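Local structure of 5-cytosine DNA methyltransferase (Entamoeba histolytica, 3QV2) at residues D114-L119 with I148-Y153; D213-K218 with D265-N270; K218-D223 with I258-A263. The protein probably transfers methyl groups from S-adenosyl-L-methionine to carbon 5 of cytosine in tRNA or DNA. All blocks are in the same frame, centred on the assembly; numbering follows the deposited sequence.

Overall arrangement
The three contacts lie on opposite sides of the chain's centre, contact 1 on one and contacts 2 and 3 on the other. Contact 1 comes first in sequence. It joins the turns that follow helices 106-115 and 138-149 in the Rossmann-like methyltransferase domain, beside the central mixed sheet. Contacts 2 and 3 are about 54 and 51 Å from contact 1, centre to centre. Their own centres are only 8 Å apart. They share Lys218, and contact 3 is nested within the loop closed by contact 2. Leu266 touches both Ile215 and Val260, so contacts 2 and 3 form one small cluster, probably in the target recognition region. All three lie away from the S-adenosyl-L-homocysteine site.

Contact 1: D114-L119 with I148-Y153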
loop_
_atom_site.group_PDB
_atom_site.type_symbol
_atom_site.label_atom_id
_atom_site.label_comp_id
_atom_site.label_asym_id
_atom_site.label_seq_id
_atom_site.Cartn_x
_atom_site.Cartn_y
_atom_site.Cartn_z
ATOM N N ASP A 114 -17.470 17.253 0.730
ATOM C CA ASP A 114 -18.913 17.098 0.598
ATOM C C ASP A 114 -19.550 16.127 1.591
ATOM O O ASP A 114 -20.751 16.202 1.846
ATOM C CB ASP A 114 -19.259 16.684 -0.835
ATOM C CG ASP A 114 -18.653 17.611 -1.871
ATOM O OD1 ASP A 114 -18.518 18.818 -1.583
ATOM O OD2 ASP A 114 -18.306 17.134 -2.972
ATOM N N ILE A 115 -18.757 15.221 2.151
ATOM C CA ILE A 115 -19.300 14.193 3.034
ATOM C C ILE A 115 -19.015 14.443 4.513
ATOM O O ILE A 115 -19.931 14.686 5.300
ATOM C CB ILE A 115 -18.774 12.791 2.665
ATOM C CG1 ILE A 115 -18.996 12.512 1.178
ATOM C CG2 ILE A 115 -19.440 11.730 3.528
ATOM C CD1 ILE A 115 -20.450 12.540 0.765
ATOM N N LEU A 116 -17.739 14.385 4.880
ATOM C CA LEU A 116 -17.324 14.437 6.282
ATOM C C LEU A 116 -17.971 15.551 7.114
ATOM O O LEU A 116 -18.471 15.292 8.207
ATOM C CB LEU A 116 -15.794 14.506 6.384
ATOM C CG LEU A 116 -15.170 14.388 7.777
ATOM C CD1 LEU A 116 -13.825 13.686 7.706
ATOM C CD2 LEU A 116 -15.031 15.754 8.433
ATOM N N PRO A 117 -17.959 16.794 6.606
ATOM C CA PRO A 117 -18.454 17.922 7.404
ATOM C C PRO A 117 -19.957 17.878 7.668
ATOM O O PRO A 117 -20.449 18.690 8.452
ATOM C CB PRO A 117 -18.127 19.141 6.529
ATOM C CG PRO A 117 -17.077 18.668 5.576
ATOM C CD PRO A 117 -17.417 17.240 5.312
ATOM N N TYR A 118 -20.674 16.955 7.034
ATOM C CA TYR A 118 -22.130 16.935 7.139
ATOM C C TYR A 118 -22.691 15.675 7.797
ATOM O O TYR A 118 -23.886 15.596 8.076
ATOM C CB TYR A 118 -22.771 17.163 5.764
ATOM C CG TYR A 118 -22.375 18.480 5.134
ATOM C CD1 TYR A 118 -22.990 19.665 5.516
ATOM C CD2 TYR A 118 -21.384 18.538 4.165
ATOM C CE1 TYR A 118 -22.628 20.873 4.946
ATOM C CE2 TYR A 118 -21.018 19.739 3.589
ATOM C CZ TYR A 118 -21.642 20.903 3.983
ATOM O OH TYR A 118 -21.282 22.102 3.414
ATOM N N LEU A 119 -21.828 14.696 8.053
ATOM C CA LEU A 119 -22.249 13.477 8.736
ATOM C C LEU A 119 -22.739 13.787 10.146
ATOM O O LEU A 119 -22.169 14.631 10.836
ATOM C CB LEU A 119 -21.094 12.476 8.815
ATOM C CG LEU A 119 -20.568 11.909 7.495
ATOM C CD1 LEU A 119 -19.329 11.062 7.737
ATOM C CD2 LEU A 119 -21.644 11.101 6.798
ATOM N N ILE A 148 -9.087 19.600 10.606
ATOM C CA ILE A 148 -8.889 20.482 11.750
ATOM C C ILE A 148 -10.177 21.211 12.116
ATOM O O ILE A 148 -10.578 21.238 13.280
ATOM C CB ILE A 148 -7.779 21.515 11.485
ATOM C CG1 ILE A 148 -6.408 20.839 11.514
ATOM C CG2 ILE A 148 -7.834 22.630 12.517
ATOM C CD1 ILE A 148 -6.099 20.157 12.830
ATOM N N LYS A 149 -10.822 21.797 11.113
ATOM C CA LYS A 149 -12.065 22.525 11.326
ATOM C C LYS A 149 -13.150 21.616 11.897
ATOM O O LYS A 149 -14.043 22.072 12.612
ATOM C CB LYS A 149 -12.540 23.168 10.020
ATOM C CG LYS A 149 -13.871 23.894 10.133
ATOM C CD LYS A 149 -14.259 24.548 8.818
ATOM C CE LYS A 149 -15.650 25.159 8.898
ATOM N NZ LYS A 149 -16.693 24.135 9.190
ATOM N N ASN A 150 -13.065 20.326 11.588
ATOM C CA ASN A 150 -14.037 19.361 12.095
ATOM C C ASN A 150 -13.573 18.633 13.357
ATOM O O ASN A 150 -14.020 17.522 13.644
ATOM C CB ASN A 150 -14.441 18.362 11.006
ATOM C CG ASN A 150 -15.337 18.983 9.950
ATOM O OD1 ASN A 150 -16.562 18.984 10.082
ATOM N ND2 ASN A 150 -14.731 19.519 8.898
ATOM N N GLN A 151 -12.670 19.271 14.098
ATOM C CA GLN A 151 -12.287 18.833 15.442
ATOM C C GLN A 151 -11.434 17.562 15.500
ATOM O O GLN A 151 -11.477 16.830 16.489
ATOM C CB GLN A 151 -13.532 18.659 16.321
ATOM C CG GLN A 151 -14.538 19.799 16.225
ATOM C CD GLN A 151 -13.968 21.132 16.672
ATOM O OE1 GLN A 151 -12.800 21.227 17.046
ATOM N NE2 GLN A 151 -14.796 22.170 16.640
ATOM N N TYR A 152 -10.657 17.307 14.453
ATOM C CA TYR A 152 -9.792 16.131 14.423
ATOM C C TYR A 152 -8.395 16.434 14.949
ATOM O O TYR A 152 -7.877 17.536 14.767
ATOM C CB TYR A 152 -9.686 15.571 13.002
ATOM C CG TYR A 152 -10.841 14.688 12.588
ATOM C CD1 TYR A 152 -10.822 13.321 12.842
ATOM C CD2 TYR A 152 -11.945 15.215 11.937
ATOM C CE1 TYR A 152 -11.874 12.507 12.465
ATOM C CE2 TYR A 152 -13.002 14.412 11.554
ATOM C CZ TYR A 152 -12.962 13.060 11.820
ATOM O OH TYR A 152 -14.011 12.257 11.440
ATOM N N TYR A 153 -7.795 15.449 15.608
ATOM C CA TYR A 153 -6.380 15.501 15.952
ATOM C C TYR A 153 -5.612 14.704 14.905
ATOM O O TYR A 153 -5.993 13.585 14.568
ATOM C CB TYR A 153 -6.135 14.920 17.344
ATOM C CG TYR A 153 -6.757 15.728 18.459
ATOM C CD1 TYR A 153 -6.033 16.716 19.114
ATOM C CD2 TYR A 153 -8.069 15.506 18.856
ATOM C CE1 TYR A 153 -6.596 17.457 20.133
ATOM C CE2 TYR A 153 -8.641 16.242 19.874
ATOM C CZ TYR A 153 -7.900 17.216 20.509
ATOM O OH TYR A 153 -8.468 17.952 21.524
#
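Leu116 and Pro117 meet Asn150 and Tyr152 where two helices give way to loops. The apolar part is carried by Leu116. Its CG is anti to the backbone N (chi1 -172°); this turns CG toward the other segment, and both methyls make contact there. CD2 lies 3.6 Å from Asn150 CG and 3.7 Å from Asn150 CB. The two side chains pass alongside each other in opposite directions. Leu116 meets the CE2 side of the Tyr152 ring and the hydroxyl: both methyls are 4.0 Å from Tyr152 CE2, and CD1 is as near to Tyr152 OH. The approach to the ring is oblique. Leu116 and Tyr152 thus reach for each other from opposite directions.

A third group of contacts sets the Asn150 amide against Pro117. Asn150 OD1 is 3.4 Å from Pro117 CA and 3.9 Å from Pro117 CB. This is packing of a polar oxygen on carbon. At the other end of the amide, ND2 donates to Ile146 O, one turn back in helix 138-149. Tyr152 OH is likewise bound elsewhere, to Pro123 O. The bonds to Ile146 O and Pro123 O anchor the two side chains from outside the contact.

The backbone sets up this arrangement. Helix 138-149 ends in a Schellman motif: Gln151, with positive phi, is its C-prime residue, Tyr152 N bonds to Leu147 O, and Gln151 N bonds to Ile148 O at 3.0 Å. The turn places Asn150 and Tyr152 on the side of Leu116.

Leu116 also touches Trp80 of strand 79-82 and Ile126 of strand 125-130, and Tyr152 shares Ile126. The chain then enters strand 153-159, where Tyr153 pairs with Arg178. The contact thus joins the turns that follow helices 106-115 and 138-149, beside the central sheet.

Contact 2: D213-K218 with D265-N270; sequences DLILKK and DLLNKN
This is a small apolar contact in which Ile215 and Leu216, near the end of helix 212-218, pack on Leu266 and Leu267. The second pair lies in the long loop between strand 249-251 and helix 276-282. The closest CA atoms across the two segments are those of Ile215 and Leu267, 6.8 Å apart.

The inner half of the contact belongs to Ile215. Its CG2 branch lies anti to the backbone N and meets Leu266 CB at 3.7 Å. The same methyl is 4.3 Å from Leu267 CD2. The Ile215 and Leu266 side chains meet at a slant, and both are buried.

The outer half is nearer the surface. Leu216 CD2 touches Leu267 CD1 at 3.6 Å. The same methyl is 3.7 Å from Leu267 CG and 3.8 Å from Leu267 CD2, so it sits against the branched end of Leu267. These two leucines cross at about a right angle.

Leu266 carries the packing further by touching Val260.

The arrangement is plain hydrophobic packing of a short helix on an irregular loop. Its place, late in the chain and remote from the cofactor, is consistent with the smaller target recognition domain of C5-methyltransferases.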
loop_
_atom_site.group_PDB
_atom_site.type_symbol
_atom_site.label_atom_id
_atom_site.label_comp_id
_atom_site.label_asym_id
_atom_site.label_seq_id
_atom_site.Cartn_x
_atom_site.Cartn_y
_atom_site.Cartn_z
ATOM N N ASP A 213 18.348 -11.852 -23.824
ATOM C CA ASP A 213 18.389 -10.674 -24.682
ATOM C C ASP A 213 18.150 -9.400 -23.879
ATOM O O ASP A 213 18.768 -8.367 -24.136
ATOM C CB ASP A 213 17.369 -10.785 -25.817
ATOM C CG ASP A 213 15.937 -10.699 -25.327
ATOM O OD1 ASP A 213 15.599 -11.382 -24.338
ATOM O OD2 ASP A 213 15.151 -9.941 -25.932
ATOM N N LEU A 214 17.249 -9.480 -22.905
ATOM C CA LEU A 214 16.952 -8.343 -22.044
ATOM C C LEU A 214 18.146 -8.017 -21.151
ATOM O O LEU A 214 18.460 -6.849 -20.921
ATOM C CB LEU A 214 15.714 -8.628 -21.193
ATOM C CG LEU A 214 15.281 -7.516 -20.236
ATOM C CD1 LEU A 214 15.159 -6.188 -20.974
ATOM C CD2 LEU A 214 13.975 -7.880 -19.539
ATOM N N ILE A 215 18.812 -9.056 -20.656
ATOM C CA ILE A 215 19.994 -8.882 -19.820
ATOM C C ILE A 215 21.100 -8.155 -20.574
ATOM O O ILE A 215 21.743 -7.251 -20.041
ATOM C CB ILE A 215 20.544 -10.234 -19.328
ATOM C CG1 ILE A 215 19.544 -10.914 -18.393
ATOM C CG2 ILE A 215 21.875 -10.042 -18.623
ATOM C CD1 ILE A 215 20.048 -12.219 -17.812
ATOM N N LEU A 216 21.319 -8.558 -21.821
ATOM C CA LEU A 216 22.396 -8.001 -22.631
ATOM C C LEU A 216 22.123 -6.560 -23.048
ATOM O O LEU A 216 23.039 -5.841 -23.446
ATOM C CB LEU A 216 22.639 -8.868 -23.868
ATOM C CG LEU A 216 23.135 -10.291 -23.606
ATOM C CD1 LEU A 216 23.313 -11.052 -24.912
ATOM C CD2 LEU A 216 24.436 -10.264 -22.818
ATOM N N LYS A 217 20.868 -6.136 -22.952
ATOM C CA LYS A 217 20.499 -4.791 -23.383
ATOM C C LYS A 217 20.260 -3.812 -22.234
ATOM O O LYS A 217 20.568 -2.627 -22.357
ATOM C CB LYS A 217 19.285 -4.831 -24.316
ATOM C CG LYS A 217 19.587 -5.396 -25.692
ATOM C CD LYS A 217 18.478 -5.076 -26.681
ATOM C CE LYS A 217 18.861 -5.486 -28.096
ATOM N NZ LYS A 217 17.818 -5.100 -29.087
ATOM N N LYS A 218 19.718 -4.300 -21.122
ATOM C CA LYS A 218 19.427 -3.430 -19.984
ATOM C C LYS A 218 19.807 -4.051 -18.643
ATOM O O LYS A 218 19.426 -3.540 -17.589
ATOM C CB LYS A 218 17.946 -3.037 -19.968
ATOM C CG LYS A 218 17.479 -2.339 -21.233
ATOM C CD LYS A 218 16.260 -1.470 -20.972
ATOM C CE LYS A 218 15.869 -0.683 -22.211
ATOM N NZ LYS A 218 14.905 0.404 -21.890
ATOM N N ASP A 265 28.156 -10.198 -18.179
ATOM C CA ASP A 265 28.618 -10.857 -16.962
ATOM C C ASP A 265 27.449 -11.338 -16.109
ATOM O O ASP A 265 27.630 -12.135 -15.188
ATOM C CB ASP A 265 29.512 -9.920 -16.150
ATOM C CG ASP A 265 30.830 -9.633 -16.841
ATOM O OD1 ASP A 265 31.266 -10.472 -17.659
ATOM O OD2 ASP A 265 31.430 -8.574 -16.564
ATOM N N LEU A 266 26.252 -10.853 -16.421
ATOM C CA LEU A 266 25.055 -11.226 -15.675
ATOM C C LEU A 266 24.388 -12.466 -16.271
ATOM O O LEU A 266 23.527 -13.080 -15.643
ATOM C CB LEU A 266 24.059 -10.062 -15.650
ATOM C CG LEU A 266 24.510 -8.757 -14.985
ATOM C CD1 LEU A 266 23.491 -7.650 -15.216
ATOM C CD2 LEU A 266 24.750 -8.961 -13.501
ATOM N N LEU A 267 24.799 -12.828 -17.484
ATOM C CA LEU A 267 24.188 -13.936 -18.218
ATOM C C LEU A 267 24.046 -15.233 -17.416
ATOM O O LEU A 267 23.038 -15.931 -17.532
ATOM C CB LEU A 267 24.946 -14.201 -19.524
ATOM C CG LEU A 267 24.635 -13.255 -20.684
ATOM C CD1 LEU A 267 25.532 -13.546 -21.882
ATOM C CD2 LEU A 267 23.164 -13.352 -21.071
ATOM N N ASN A 268 25.054 -15.555 -16.610
ATOM C CA ASN A 268 25.057 -16.807 -15.853
ATOM C C ASN A 268 24.979 -16.615 -14.342
ATOM O O ASN A 268 25.850 -17.072 -13.601
ATOM C CB ASN A 268 26.285 -17.650 -16.204
ATOM C CG ASN A 268 26.195 -18.267 -17.587
ATOM O OD1 ASN A 268 26.692 -17.707 -18.564
ATOM N ND2 ASN A 268 25.562 -19.432 -17.674
ATOM N N LYS A 269 23.933 -15.935 -13.890
ATOM C CA LYS A 269 23.699 -15.755 -12.464
ATOM C C LYS A 269 22.246 -16.088 -12.147
ATOM O O LYS A 269 21.736 -15.757 -11.075
ATOM C CB LYS A 269 24.045 -14.328 -12.035
ATOM C CG LYS A 269 25.430 -13.878 -12.486
ATOM C CD LYS A 269 25.783 -12.489 -11.974
ATOM C CE LYS A 269 26.185 -12.516 -10.507
ATOM N NZ LYS A 269 26.884 -11.265 -10.097
ATOM N N ASN A 270 21.589 -16.745 -13.099
ATOM C CA ASN A 270 20.215 -17.211 -12.932
ATOM C C ASN A 270 19.254 -16.141 -12.419
ATOM O O ASN A 270 18.385 -16.423 -11.595
ATOM C CB ASN A 270 20.179 -18.436 -12.016
ATOM C CG ASN A 270 20.918 -19.623 -12.603
ATOM O OD1 ASN A 270 22.149 -19.667 -12.598
ATOM N ND2 ASN A 270 20.169 -20.595 -13.111
#

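Contact 3: K218-D223 with I258-A263; sequences KGMLFD and IPVKKA
Gly219 and Met220 sit in a short helical turn that faces an irregular run in which Val260 and Lys262 are extended and Lys261 is not. Ala263 takes helical backbone angles at the end of that run. The turn is closed by Leu221 N bonding to Lys218 O at 2.9 Å and by a weak bond from Phe222 N to Gly219 O. The backbones come close at Gly219 and Ala263, whose CA atoms are 5.3 Å apart.

Met220 carries nearly all of the contact. Its chain bends at both chi2 (-67°) and chi3 (-66°), which lays the thioether along the opposite backbone. Its parts meet successive places on that backbone. Near the root, Met220 CG packs on Ala263 CB at 3.9 Å. Met220 CG and SD both lie 3.8 Å from Ala263 N. In the middle, SD lies 3.7 Å from Lys262 C and 3.9 Å from Val260 CG2. At the end, the CE methyl has Lys261 O and Val260 O as neighbours, each at 3.6 Å.

The lysines take part mainly through their backbones. The CB atoms of Lys261 and Lys262 point away from the turn. Lys262 NZ forms a salt bridge with Glu264, and its ion pair with Asp265 is long and weak. On the other segment, Asp223 pairs through its backbone with Ile249. That bond leads into the parallel pair of strands 224-226 and 249-251, so the contact brings together the loop before the first strand and the loop after the second.

The chemistry is that of a flexible thioether lying on peptide groups at the surface. The CE methyl, next to sulfur, is probably slightly positive and may gain a little from the two carbonyl oxygens. The rest is van der Waals packing.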
loop_
_atom_site.group_PDB
_atom_site.type_symbol
_atom_site.label_atom_id
_atom_site.label_comp_id
_atom_site.label_asym_id
_atom_site.label_seq_id
_atom_site.Cartn_x
_atom_site.Cartn_y
_atom_site.Cartn_z
ATOM N N LYS A 218 19.718 -4.300 -21.122
ATOM C CA LYS A 218 19.427 -3.430 -19.984
ATOM C C LYS A 218 19.807 -4.051 -18.643
ATOM O O LYS A 218 19.426 -3.540 -17.589
ATOM C CB LYS A 218 17.946 -3.037 -19.968
ATOM C CG LYS A 218 17.479 -2.339 -21.233
ATOM C CD LYS A 218 16.260 -1.470 -20.972
ATOM C CE LYS A 218 15.869 -0.683 -22.211
ATOM N NZ LYS A 218 14.905 0.404 -21.890
ATOM N N GLY A 219 20.560 -5.144 -18.683
ATOM C CA GLY A 219 20.945 -5.845 -17.472
ATOM C C GLY A 219 21.608 -4.957 -16.435
ATOM O O GLY A 219 21.437 -5.160 -15.233
ATOM N N MET A 220 22.363 -3.969 -16.902
ATOM C CA MET A 220 23.105 -3.079 -16.014
ATOM C C MET A 220 22.205 -2.062 -15.314
ATOM O O MET A 220 22.634 -1.381 -14.383
ATOM C CB MET A 220 24.213 -2.358 -16.788
ATOM C CG MET A 220 25.294 -3.284 -17.322
ATOM S SD MET A 220 26.267 -4.038 -16.004
ATOM C CE MET A 220 27.082 -2.597 -15.321
ATOM N N LEU A 221 20.959 -1.961 -15.762
ATOM C CA LEU A 221 20.021 -1.005 -15.184
ATOM C C LEU A 221 19.252 -1.602 -14.010
ATOM O O LEU A 221 18.698 -0.876 -13.185
ATOM C CB LEU A 221 19.046 -0.497 -16.248
ATOM C CG LEU A 221 19.686 0.193 -17.454
ATOM C CD1 LEU A 221 18.628 0.627 -18.457
ATOM C CD2 LEU A 221 20.527 1.380 -17.009
ATOM N N PHE A 222 19.221 -2.928 -13.939
ATOM C CA PHE A 222 18.531 -3.619 -12.856
ATOM C C PHE A 222 19.190 -3.362 -11.507
ATOM O O PHE A 222 20.413 -3.273 -11.410
ATOM C CB PHE A 222 18.506 -5.128 -13.110
ATOM C CG PHE A 222 17.449 -5.569 -14.082
ATOM C CD1 PHE A 222 16.110 -5.542 -13.727
ATOM C CD2 PHE A 222 17.795 -6.036 -15.338
ATOM C CE1 PHE A 222 15.134 -5.956 -14.615
ATOM C CE2 PHE A 222 16.824 -6.452 -16.230
ATOM C CZ PHE A 222 15.492 -6.411 -15.867
ATOM N N ASP A 223 18.371 -3.243 -10.467
ATOM C CA ASP A 223 18.876 -3.305 -9.104
ATOM C C ASP A 223 18.809 -4.764 -8.675
ATOM O O ASP A 223 17.724 -5.330 -8.543
ATOM C CB ASP A 223 18.041 -2.433 -8.167
ATOM C CG ASP A 223 18.545 -2.473 -6.737
ATOM O OD1 ASP A 223 19.354 -1.596 -6.366
ATOM O OD2 ASP A 223 18.138 -3.385 -5.988
ATOM N N ILE A 258 27.475 -9.578 -6.051
ATOM C CA ILE A 258 28.667 -8.791 -6.334
ATOM C C ILE A 258 28.542 -8.142 -7.709
ATOM O O ILE A 258 28.361 -8.828 -8.714
ATOM C CB ILE A 258 29.959 -9.634 -6.241
ATOM C CG1 ILE A 258 29.993 -10.708 -7.330
ATOM C CG2 ILE A 258 30.088 -10.263 -4.861
ATOM C CD1 ILE A 258 31.237 -11.573 -7.292
ATOM N N PRO A 259 28.633 -6.806 -7.750
ATOM C CA PRO A 259 28.421 -6.016 -8.969
ATOM C C PRO A 259 29.380 -6.389 -10.095
ATOM O O PRO A 259 30.465 -6.915 -9.844
ATOM C CB PRO A 259 28.682 -4.579 -8.503
ATOM C CG PRO A 259 29.528 -4.720 -7.284
ATOM C CD PRO A 259 29.044 -5.966 -6.614
ATOM N N VAL A 260 28.969 -6.113 -11.329
ATOM C CA VAL A 260 29.790 -6.410 -12.496
ATOM C C VAL A 260 30.023 -5.152 -13.326
ATOM O O VAL A 260 29.485 -4.088 -13.018
ATOM C CB VAL A 260 29.142 -7.489 -13.381
ATOM C CG1 VAL A 260 28.976 -8.780 -12.602
ATOM C CG2 VAL A 260 27.801 -7.004 -13.908
ATOM N N LYS A 261 30.825 -5.280 -14.377
ATOM C CA LYS A 261 31.158 -4.142 -15.227
ATOM C C LYS A 261 30.436 -4.213 -16.567
ATOM O O LYS A 261 30.138 -3.185 -17.177
ATOM C CB LYS A 261 32.667 -4.084 -15.460
ATOM C CG LYS A 261 33.501 -4.142 -14.194
ATOM C CD LYS A 261 34.894 -4.664 -14.504
ATOM C CE LYS A 261 34.823 -6.074 -15.078
ATOM N NZ LYS A 261 36.134 -6.551 -15.600
ATOM N N LYS A 262 30.165 -5.430 -17.026
ATOM C CA LYS A 262 29.506 -5.637 -18.311
ATOM C C LYS A 262 28.187 -6.375 -18.126
ATOM O O LYS A 262 28.035 -7.166 -17.195
ATOM C CB LYS A 262 30.415 -6.426 -19.253
ATOM C CG LYS A 262 31.807 -5.839 -19.415
ATOM C CD LYS A 262 32.736 -6.837 -20.081
ATOM C CE LYS A 262 32.769 -8.144 -19.304
ATOM N NZ LYS A 262 33.502 -9.216 -20.027
ATOM N N ALA A 263 27.233 -6.110 -19.013
ATOM C CA ALA A 263 25.931 -6.760 -18.946
ATOM C C ALA A 263 26.062 -8.263 -19.157
ATOM O O ALA A 263 25.369 -9.052 -18.515
ATOM C CB ALA A 263 24.980 -6.158 -19.973
#